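Local coordinates for protein beta-fructofuranosidase, insoluble isoenzyme CWINV1 (Arabidopsis thaliana, PDB 2OXB) that hydrolyses sucrose and 1-kestose, and less readily neokestose and levan, as a secreted beta-fructofuranosidase of the plant cell wall, at residues G28-F33 with T54-W59; K285-L290 with W330-V335; A415-E420 with G506-L511. The protein carries 1 engineered substitution. One frame throughout, in Å; residues are numbered along the deposited sequence.

Contact 1: residues G28-F33 with T54-W59; sequences GIYHLF and TDLINW
Within the first blade of the family 32 beta-propeller, Tyr-30 and Leu-32 of strand 29-36 meet the loop 54-59, which turns the chain from strand 47-53 into the outermost strand, 60-66. No hydrogen bond joins the two segments, which meet through van der Waals contacts. Leu-56 CD2 sits over one face of the Tyr-30 ring, 4.2 Å from Tyr-30 CG, and the two side chains cross at about a right angle. Thr-54 O approaches the same ring at its edge and in its plane, 3.9 Å from Tyr-30 CE2. The phenol OH is hydrogen-bonded to Asp-282, which fixes the far end of the ring. Further along, Trp-59 CZ3 comes to 3.5 Å from Leu-32 CB. A chi1 of 170° keeps the branched end of Leu-32 farther from the indole than CB, which is left as the group that Trp-59 meets. Phe-10 and Trp-291 meet the Trp-59 ring from elsewhere in the chain. Asp-55 OD1 accepts from Asn-58 N at 3.2 Å, from above the carboxylate plane, and more weakly from Ile-57 N, an Asx motif in the connection between the third and fourth strands of a propeller blade.

Contact 2: residues K285-L290 with W330-V335; sequences KNRRIL and WPVREV
Val-332, the first residue of the second segment to touch the first, sends CG1 to 4.4 Å from Ile-289 CG1. The same methyl lies near the plane of the Arg-287 guanidinium, at its edge, with Val-332 CG1 4.0 Å from Arg-287 NH2. Here the chain has just left strand 327-331, the outermost of the last four-stranded antiparallel propeller blade. Strand 287-291 is the second of that blade and strand 316-320 lies between them, so side chains make this contact across an intervening strand. A 3-10 segment, 333-335, follows and presents Glu-334 to two cations. Arg-287 NH2 forms a salt bridge with Glu-334 OE2 at 2.8 Å, and Lys-285 NZ a longer one with Glu-334 OE1 at 3.4 Å. Both basic chains come from the direction opposite to the glutamate, and the guanidinium and carboxylate planes are only 25° apart. Glu-334 reaches them with CG placed between its own N and carbonyl carbon (chi1 54°) and a bend at chi2. Lys-285 NZ stands over one face of the Arg-287 guanidinium, while Ile-289 CD1 lies 3.4 Å above the plane of the Arg-287 group on the opposite face. Arg-287 NH1 has a second anion, Asp-282. An alanine in place of Glu-334 would probably leave Lys-285 without its mate in this network and Arg-287 NH2 without its carboxylate, with Asp-282 still holding the NH1 side. With two cations around it, the glutamate is likely to favour the ionised state.

Contact 3: residues A415-E420 with G506-L511; sequences ASKNLE and GKSSHL
The His-510 imidazole lies against the backbone of Ser-416 and Lys-417, which passes over one of its faces. Ser-416 O is 4.1 Å from His-510 CG, and Lys-417 CA stands 4.2 Å above the plane of the His-510 ring, offset toward the rim. A chi1 of -61° sets CG of His-510 anti to its carbonyl carbon and beside its nitrogen, which lays one ring face against that backbone. Ala-415 and His-510 direct their side chains to the same face of the sheet; Ala-415 CB lies 3.5 Å from the backbone oxygen His-510 O. These two residues form an antiparallel hydrogen-bonded pair where strand 406-415 ends and strand 510-515 begins, in a sheet of the C-terminal beta-sandwich module. Ala-415 N donates to His-510 O at 2.9 Å, although the position of that nitrogen is less certain, and the return bond from His-510 N to Ala-415 O is weak. On the other flank of strand 510-515, Glu-358 of strand 355-359 touches the histidine side chain. Beyond the pair the segments part, and Lys-417 reaches back toward Ser-508. Its chain starts out away from the other segment but bends at chi2 and chi3, which puts Lys-417 NZ 3.8 Å from Ser-508 CB. Ser-508 OG is within hydrogen-bonding reach of Ile-505 O and Leu-503 O, though its single proton serves only one at a time; Leu-503 O also takes a weak bond from Lys-417 NZ. Ser-509 OG donates to Gly-506 O at 2.8 Å, well above the carbonyl plane, among the residues leading into the strand.

The three contacts follow one another in series from the N terminus, none nesting or crossing. Contact 1 closes a loop of 20 residues within the first propeller blade, contact 2 one of 39 that starts and ends in the last blade but lends strand 308-309 to the sheet of the first, and contact 3 one of 85 in the C-terminal module. Contacts 1 and 2 touch, their centres 12 Å apart: Leu-56 packs on Arg-287 and Ile-289, and Ile-57 on Val-335, so the first and last blades meet side by side where the propeller ring closes. Contact 3, about 15 Å from contact 2 and about 19 Å from contact 1 between nearest atoms, ties strands of the beta-sandwich alone.

Contact 1: residues G28-F33 with T54-W59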
loop_
_atom_site.group_PDB
_atom_site.type_symbol
_atom_site.label_atom_id
_atom_site.label_comp_id
_atom_site.label_asym_id
_atom_site.label_seq_id
_atom_site.Cartn_x
_atom_site.Cartn_y
_atom_site.Cartn_z
ATOM N N GLY A 28 -3.867 -6.011 23.042
ATOM C CA GLY A 28 -4.991 -6.173 22.136
ATOM C C GLY A 28 -5.453 -4.923 21.413
ATOM O O GLY A 28 -6.345 -4.981 20.571
ATOM N N ILE A 29 -4.850 -3.785 21.729
ATOM C CA ILE A 29 -5.235 -2.530 21.088
ATOM C C ILE A 29 -4.233 -2.094 20.013
ATOM O O ILE A 29 -3.049 -1.895 20.285
ATOM C CB ILE A 29 -5.396 -1.408 22.146
ATOM C CG1 ILE A 29 -6.583 -1.739 23.061
ATOM C CG2 ILE A 29 -5.583 -0.061 21.462
ATOM C CD1 ILE A 29 -6.716 -0.834 24.267
ATOM N N TYR A 30 -4.720 -1.954 18.788
ATOM C CA TYR A 30 -3.882 -1.539 17.680
ATOM C C TYR A 30 -3.606 -0.048 17.797
ATOM O O TYR A 30 -4.308 0.688 18.503
ATOM C CB TYR A 30 -4.574 -1.850 16.344
ATOM C CG TYR A 30 -4.862 -3.326 16.141
ATOM C CD1 TYR A 30 -3.823 -4.230 15.899
ATOM C CD2 TYR A 30 -6.160 -3.828 16.260
ATOM C CE1 TYR A 30 -4.063 -5.596 15.790
ATOM C CE2 TYR A 30 -6.417 -5.192 16.158
ATOM C CZ TYR A 30 -5.364 -6.077 15.926
ATOM O OH TYR A 30 -5.591 -7.440 15.868
ATOM N N HIS A 31 -2.568 0.393 17.102
ATOM C CA HIS A 31 -2.190 1.796 17.121
ATOM C C HIS A 31 -1.810 2.253 15.712
ATOM O O HIS A 31 -1.321 1.469 14.900
ATOM C CB HIS A 31 -1.006 2.002 18.080
ATOM C CG HIS A 31 -1.356 1.860 19.533
ATOM N ND1 HIS A 31 -2.182 2.748 20.192
ATOM C CD2 HIS A 31 -0.951 0.964 20.467
ATOM C CE1 HIS A 31 -2.266 2.411 21.466
ATOM N NE2 HIS A 31 -1.528 1.332 21.661
ATOM N N LEU A 32 -2.081 3.519 15.427
ATOM C CA LEU A 32 -1.736 4.131 14.153
ATOM C C LEU A 32 -1.391 5.577 14.419
ATOM O O LEU A 32 -2.162 6.326 15.035
ATOM C CB LEU A 32 -2.886 4.110 13.135
ATOM C CG LEU A 32 -2.606 4.965 11.868
ATOM C CD1 LEU A 32 -1.613 4.269 10.972
ATOM C CD2 LEU A 32 -3.882 5.205 11.075
ATOM N N PHE A 33 -0.208 5.958 13.972
ATOM C CA PHE A 33 0.229 7.327 14.104
ATOM C C PHE A 33 0.337 7.711 12.639
ATOM O O PHE A 33 -0.117 6.954 11.779
ATOM C CB PHE A 33 1.588 7.393 14.812
ATOM C CG PHE A 33 1.606 6.740 16.175
ATOM C CD1 PHE A 33 1.111 7.396 17.289
ATOM C CD2 PHE A 33 2.131 5.462 16.343
ATOM C CE1 PHE A 33 1.143 6.787 18.546
ATOM C CE2 PHE A 33 2.159 4.853 17.600
ATOM C CZ PHE A 33 1.667 5.519 18.695
ATOM N N THR A 54 -9.756 -1.605 17.355
ATOM C CA THR A 54 -9.929 -2.969 17.847
ATOM C C THR A 54 -10.244 -3.907 16.665
ATOM O O THR A 54 -10.241 -5.135 16.803
ATOM C CB THR A 54 -11.084 -3.070 18.912
ATOM O OG1 THR A 54 -12.348 -3.293 18.265
ATOM C CG2 THR A 54 -11.168 -1.786 19.738
ATOM N N ASP A 55 -10.492 -3.322 15.496
ATOM C CA ASP A 55 -10.818 -4.102 14.309
ATOM C C ASP A 55 -10.199 -3.515 13.036
ATOM O O ASP A 55 -10.594 -3.865 11.914
ATOM C CB ASP A 55 -12.336 -4.175 14.162
ATOM C CG ASP A 55 -13.002 -2.833 14.386
ATOM O OD1 ASP A 55 -12.260 -1.824 14.450
ATOM O OD2 ASP A 55 -14.254 -2.785 14.500
ATOM N N LEU A 56 -9.228 -2.624 13.226
ATOM C CA LEU A 56 -8.546 -1.962 12.125
ATOM C C LEU A 56 -9.514 -1.280 11.166
ATOM O O LEU A 56 -9.199 -1.077 9.993
ATOM C CB LEU A 56 -7.686 -2.959 11.345
ATOM C CG LEU A 56 -6.377 -3.458 11.965
ATOM C CD1 LEU A 56 -5.811 -4.563 11.083
ATOM C CD2 LEU A 56 -5.375 -2.319 12.112
ATOM N N ILE A 57 -10.690 -0.923 11.661
ATOM C CA ILE A 57 -11.672 -0.276 10.810
ATOM C C ILE A 57 -12.190 0.981 11.478
ATOM O O ILE A 57 -12.219 2.051 10.858
ATOM C CB ILE A 57 -12.861 -1.217 10.505
ATOM C CG1 ILE A 57 -12.343 -2.550 9.939
ATOM C CG2 ILE A 57 -13.804 -0.547 9.523
ATOM C CD1 ILE A 57 -11.649 -2.447 8.603
ATOM N N ASN A 58 -12.600 0.842 12.740
ATOM C CA ASN A 58 -13.117 1.963 13.525
ATOM C C ASN A 58 -11.973 2.551 14.337
ATOM O O ASN A 58 -11.314 1.842 15.104
ATOM C CB ASN A 58 -14.212 1.506 14.491
ATOM C CG ASN A 58 -15.306 0.718 13.813
ATOM O OD1 ASN A 58 -15.842 1.120 12.782
ATOM N ND2 ASN A 58 -15.658 -0.408 14.405
ATOM N N TRP A 59 -11.758 3.853 14.178
ATOM C CA TRP A 59 -10.681 4.531 14.880
ATOM C C TRP A 59 -11.101 5.654 15.817
ATOM O O TRP A 59 -11.896 6.531 15.459
ATOM C CB TRP A 59 -9.651 5.042 13.867
ATOM C CG TRP A 59 -9.115 3.910 13.020
ATOM C CD1 TRP A 59 -9.745 3.300 11.970
ATOM C CD2 TRP A 59 -7.895 3.186 13.229
ATOM N NE1 TRP A 59 -9.000 2.241 11.522
ATOM C CE2 TRP A 59 -7.861 2.143 12.279
ATOM C CE3 TRP A 59 -6.836 3.306 14.137
ATOM C CZ2 TRP A 59 -6.802 1.237 12.199
ATOM C CZ3 TRP A 59 -5.784 2.406 14.062
ATOM C CH2 TRP A 59 -5.777 1.380 13.102
#

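Contact 2: residues K285-L290 with W330-V335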
loop_
_atom_site.group_PDB
_atom_site.type_symbol
_atom_site.label_atom_id
_atom_site.label_comp_id
_atom_site.label_asym_id
_atom_site.label_seq_id
_atom_site.Cartn_x
_atom_site.Cartn_y
_atom_site.Cartn_z
ATOM N N LYS A 285 -3.808 -12.045 15.711
ATOM C CA LYS A 285 -4.328 -12.909 14.662
ATOM C C LYS A 285 -3.232 -13.693 13.962
ATOM O O LYS A 285 -3.497 -14.565 13.130
ATOM C CB LYS A 285 -5.115 -12.062 13.668
ATOM C CG LYS A 285 -6.071 -11.083 14.359
ATOM C CD LYS A 285 -7.333 -11.750 14.859
ATOM C CE LYS A 285 -8.217 -12.167 13.706
ATOM N NZ LYS A 285 -8.650 -10.999 12.895
ATOM N N ASN A 286 -1.992 -13.391 14.326
ATOM C CA ASN A 286 -0.831 -14.049 13.735
ATOM C C ASN A 286 -0.699 -13.656 12.261
ATOM O O ASN A 286 -0.262 -14.458 11.427
ATOM C CB ASN A 286 -0.966 -15.566 13.850
ATOM C CG ASN A 286 0.351 -16.287 13.642
ATOM O OD1 ASN A 286 1.255 -16.204 14.480
ATOM N ND2 ASN A 286 0.473 -16.999 12.520
ATOM N N ARG A 287 -1.076 -12.423 11.936
ATOM C CA ARG A 287 -0.981 -11.970 10.558
ATOM C C ARG A 287 -0.160 -10.700 10.414
ATOM O O ARG A 287 0.165 -10.039 11.400
ATOM C CB ARG A 287 -2.375 -11.756 9.969
ATOM C CG ARG A 287 -3.187 -10.677 10.622
ATOM C CD ARG A 287 -4.620 -10.791 10.172
ATOM N NE ARG A 287 -5.342 -9.525 10.255
ATOM C CZ ARG A 287 -5.486 -8.806 11.364
ATOM N NH1 ARG A 287 -4.953 -9.221 12.501
ATOM N NH2 ARG A 287 -6.180 -7.672 11.344
ATOM N N ARG A 288 0.193 -10.381 9.173
ATOM C CA ARG A 288 0.964 -9.186 8.879
ATOM C C ARG A 288 0.087 -8.185 8.129
ATOM O O ARG A 288 -0.366 -8.446 7.012
ATOM C CB ARG A 288 2.202 -9.554 8.054
ATOM C CG ARG A 288 3.115 -8.360 7.730
ATOM C CD ARG A 288 4.458 -8.785 7.109
ATOM N NE ARG A 288 5.432 -9.198 8.116
ATOM C CZ ARG A 288 6.071 -8.362 8.933
ATOM N NH1 ARG A 288 5.849 -7.057 8.870
ATOM N NH2 ARG A 288 6.930 -8.832 9.826
ATOM N N ILE A 289 -0.162 -7.046 8.769
ATOM C CA ILE A 289 -0.986 -5.989 8.191
ATOM C C ILE A 289 -0.136 -5.014 7.393
ATOM O O ILE A 289 0.945 -4.624 7.826
ATOM C CB ILE A 289 -1.721 -5.178 9.280
ATOM C CG1 ILE A 289 -2.904 -5.976 9.849
ATOM C CG2 ILE A 289 -2.239 -3.879 8.686
ATOM C CD1 ILE A 289 -2.541 -7.256 10.570
ATOM N N LEU A 290 -0.641 -4.596 6.241
ATOM C CA LEU A 290 0.097 -3.675 5.394
ATOM C C LEU A 290 -0.591 -2.335 5.146
ATOM O O LEU A 290 -1.620 -2.259 4.464
ATOM C CB LEU A 290 0.402 -4.352 4.064
ATOM C CG LEU A 290 1.132 -3.497 3.034
ATOM C CD1 LEU A 290 2.132 -4.379 2.293
ATOM C CD2 LEU A 290 0.139 -2.858 2.064
ATOM N N TRP A 330 -4.373 -8.902 0.315
ATOM C CA TRP A 330 -5.835 -8.938 0.391
ATOM C C TRP A 330 -6.354 -8.245 1.657
ATOM O O TRP A 330 -6.035 -8.659 2.772
ATOM C CB TRP A 330 -6.309 -10.382 0.345
ATOM C CG TRP A 330 -7.797 -10.581 0.454
ATOM C CD1 TRP A 330 -8.531 -10.796 1.607
ATOM C CD2 TRP A 330 -8.710 -10.720 -0.632
ATOM N NE1 TRP A 330 -9.831 -11.079 1.286
ATOM C CE2 TRP A 330 -9.971 -11.044 -0.078
ATOM C CE3 TRP A 330 -8.588 -10.618 -2.028
ATOM C CZ2 TRP A 330 -11.101 -11.259 -0.870
ATOM C CZ3 TRP A 330 -9.714 -10.832 -2.817
ATOM C CH2 TRP A 330 -10.950 -11.154 -2.236
ATOM N N PRO A 331 -7.178 -7.186 1.489
ATOM C CA PRO A 331 -7.744 -6.428 2.612
ATOM C C PRO A 331 -8.216 -7.295 3.773
ATOM O O PRO A 331 -8.689 -8.407 3.578
ATOM C CB PRO A 331 -8.885 -5.640 1.960
ATOM C CG PRO A 331 -9.200 -6.426 0.728
ATOM C CD PRO A 331 -7.847 -6.797 0.237
ATOM N N VAL A 332 -8.086 -6.757 4.980
ATOM C CA VAL A 332 -8.464 -7.451 6.206
ATOM C C VAL A 332 -9.927 -7.895 6.254
ATOM O O VAL A 332 -10.855 -7.098 6.098
ATOM C CB VAL A 332 -8.136 -6.583 7.446
ATOM C CG1 VAL A 332 -6.630 -6.413 7.566
ATOM C CG2 VAL A 332 -8.802 -5.216 7.331
ATOM N N ARG A 333 -10.115 -9.191 6.465
ATOM C CA ARG A 333 -11.441 -9.777 6.521
ATOM C C ARG A 333 -12.368 -8.993 7.437
ATOM O O ARG A 333 -13.537 -8.779 7.114
ATOM C CB ARG A 333 -11.342 -11.225 6.995
ATOM C CG ARG A 333 -10.334 -12.064 6.218
ATOM C CD ARG A 333 -10.669 -12.144 4.728
ATOM N NE ARG A 333 -9.815 -13.113 4.033
ATOM C CZ ARG A 333 -10.104 -13.666 2.856
ATOM N NH1 ARG A 333 -11.232 -13.352 2.224
ATOM N NH2 ARG A 333 -9.268 -14.543 2.313
ATOM N N GLU A 334 -11.859 -8.547 8.575
ATOM C CA GLU A 334 -12.713 -7.805 9.491
ATOM C C GLU A 334 -13.337 -6.523 8.932
ATOM O O GLU A 334 -14.103 -5.852 9.627
ATOM C CB GLU A 334 -11.959 -7.495 10.782
ATOM C CG GLU A 334 -10.661 -6.790 10.572
ATOM C CD GLU A 334 -9.475 -7.589 11.083
ATOM O OE1 GLU A 334 -9.146 -8.646 10.480
ATOM O OE2 GLU A 334 -8.875 -7.151 12.103
ATOM N N VAL A 335 -13.034 -6.179 7.686
ATOM C CA VAL A 335 -13.608 -4.970 7.094
ATOM C C VAL A 335 -14.980 -5.278 6.488
ATOM O O VAL A 335 -15.827 -4.396 6.346
ATOM C CB VAL A 335 -12.680 -4.393 5.991
ATOM C CG1 VAL A 335 -12.567 -5.365 4.837
ATOM C CG2 VAL A 335 -13.209 -3.049 5.499
#

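Contact 3: residues A415-E420 with G506-L511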
loop_
_atom_site.group_PDB
_atom_site.type_symbol
_atom_site.label_atom_id
_atom_site.label_comp_id
_atom_site.label_asym_id
_atom_site.label_seq_id
_atom_site.Cartn_x
_atom_site.Cartn_y
_atom_site.Cartn_z
ATOM N N ALA A 415 -19.795 5.176 -11.873
ATOM C CA ALA A 415 -20.171 5.555 -13.222
ATOM C C ALA A 415 -21.299 6.583 -13.139
ATOM O O ALA A 415 -22.127 6.553 -12.227
ATOM C CB ALA A 415 -20.606 4.335 -14.006
ATOM N N SER A 416 -21.313 7.505 -14.092
ATOM C CA SER A 416 -22.307 8.575 -14.141
ATOM C C SER A 416 -23.653 8.049 -14.661
ATOM O O SER A 416 -23.790 6.864 -14.969
ATOM C CB SER A 416 -21.777 9.695 -15.041
ATOM O OG SER A 416 -22.408 10.927 -14.777
ATOM N N LYS A 417 -24.652 8.922 -14.740
ATOM C CA LYS A 417 -25.969 8.508 -15.220
ATOM C C LYS A 417 -25.827 7.710 -16.519
ATOM O O LYS A 417 -26.011 6.486 -16.541
ATOM C CB LYS A 417 -26.868 9.733 -15.450
ATOM C CG LYS A 417 -26.131 11.062 -15.401
ATOM C CD LYS A 417 -25.608 11.399 -13.998
ATOM C CE LYS A 417 -26.748 11.774 -13.064
ATOM N NZ LYS A 417 -26.305 12.398 -11.796
ATOM N N ASN A 418 -25.464 8.417 -17.584
ATOM C CA ASN A 418 -25.282 7.847 -18.923
ATOM C C ASN A 418 -23.808 7.771 -19.380
ATOM O O ASN A 418 -23.501 8.053 -20.538
ATOM C CB ASN A 418 -26.077 8.693 -19.915
ATOM C CG ASN A 418 -25.966 10.178 -19.612
ATOM O OD1 ASN A 418 -24.889 10.767 -19.711
ATOM N ND2 ASN A 418 -27.079 10.786 -19.222
ATOM N N LEU A 419 -22.920 7.404 -18.462
ATOM C CA LEU A 419 -21.486 7.256 -18.718
ATOM C C LEU A 419 -20.673 8.455 -19.201
ATOM O O LEU A 419 -19.661 8.270 -19.884
ATOM C CB LEU A 419 -21.230 6.094 -19.682
ATOM C CG LEU A 419 -21.403 4.654 -19.196
ATOM C CD1 LEU A 419 -20.918 3.731 -20.305
ATOM C CD2 LEU A 419 -20.611 4.404 -17.911
ATOM N N GLU A 420 -21.086 9.672 -18.856
ATOM C CA GLU A 420 -20.307 10.836 -19.267
ATOM C C GLU A 420 -18.999 10.807 -18.480
ATOM O O GLU A 420 -17.983 11.342 -18.919
ATOM C CB GLU A 420 -21.070 12.153 -19.022
ATOM C CG GLU A 420 -21.796 12.293 -17.682
ATOM C CD GLU A 420 -23.202 11.719 -17.718
ATOM O OE1 GLU A 420 -23.338 10.481 -17.620
ATOM O OE2 GLU A 420 -24.162 12.508 -17.855
ATOM N N GLY A 506 -22.771 10.517 -4.055
ATOM C CA GLY A 506 -23.886 10.228 -3.168
ATOM C C GLY A 506 -24.863 9.196 -3.702
ATOM O O GLY A 506 -24.471 8.095 -4.099
ATOM N N LYS A 507 -26.143 9.560 -3.701
ATOM C CA LYS A 507 -27.199 8.685 -4.188
ATOM C C LYS A 507 -27.279 8.724 -5.720
ATOM O O LYS A 507 -28.142 8.075 -6.321
ATOM C CB LYS A 507 -28.556 9.080 -3.571
ATOM C CG LYS A 507 -29.156 10.417 -4.053
ATOM C CD LYS A 507 -30.344 10.859 -3.168
ATOM C CE LYS A 507 -31.334 11.779 -3.902
ATOM N NZ LYS A 507 -30.789 13.107 -4.300
ATOM N N SER A 508 -26.384 9.482 -6.352
ATOM C CA SER A 508 -26.376 9.563 -7.810
ATOM C C SER A 508 -25.173 8.807 -8.367
ATOM O O SER A 508 -24.394 9.346 -9.140
ATOM C CB SER A 508 -26.356 11.032 -8.288
ATOM O OG SER A 508 -25.142 11.692 -7.974
ATOM N N SER A 509 -25.041 7.546 -7.981
ATOM C CA SER A 509 -23.932 6.728 -8.429
ATOM C C SER A 509 -24.447 5.441 -9.070
ATOM O O SER A 509 -25.502 4.926 -8.705
ATOM C CB SER A 509 -23.029 6.412 -7.237
ATOM O OG SER A 509 -22.898 7.554 -6.398
ATOM N N HIS A 510 -23.698 4.920 -10.031
ATOM C CA HIS A 510 -24.105 3.703 -10.719
ATOM C C HIS A 510 -22.901 2.784 -10.886
ATOM O O HIS A 510 -21.755 3.230 -10.935
ATOM C CB HIS A 510 -24.707 4.040 -12.096
ATOM C CG HIS A 510 -25.930 4.913 -12.040
ATOM N ND1 HIS A 510 -25.937 6.158 -11.445
ATOM C CD2 HIS A 510 -27.177 4.732 -12.539
ATOM C CE1 HIS A 510 -27.132 6.705 -11.583
ATOM N NE2 HIS A 510 -27.902 5.861 -12.243
ATOM N N LEU A 511 -23.171 1.488 -10.967
ATOM C CA LEU A 511 -22.117 0.489 -11.124
ATOM C C LEU A 511 -22.367 -0.145 -12.478
ATOM O O LEU A 511 -23.458 -0.004 -13.029
ATOM C CB LEU A 511 -22.224 -0.558 -10.012
ATOM C CG LEU A 511 -20.961 -1.312 -9.604
ATOM C CD1 LEU A 511 -19.851 -0.320 -9.252
ATOM C CD2 LEU A 511 -21.278 -2.210 -8.420
#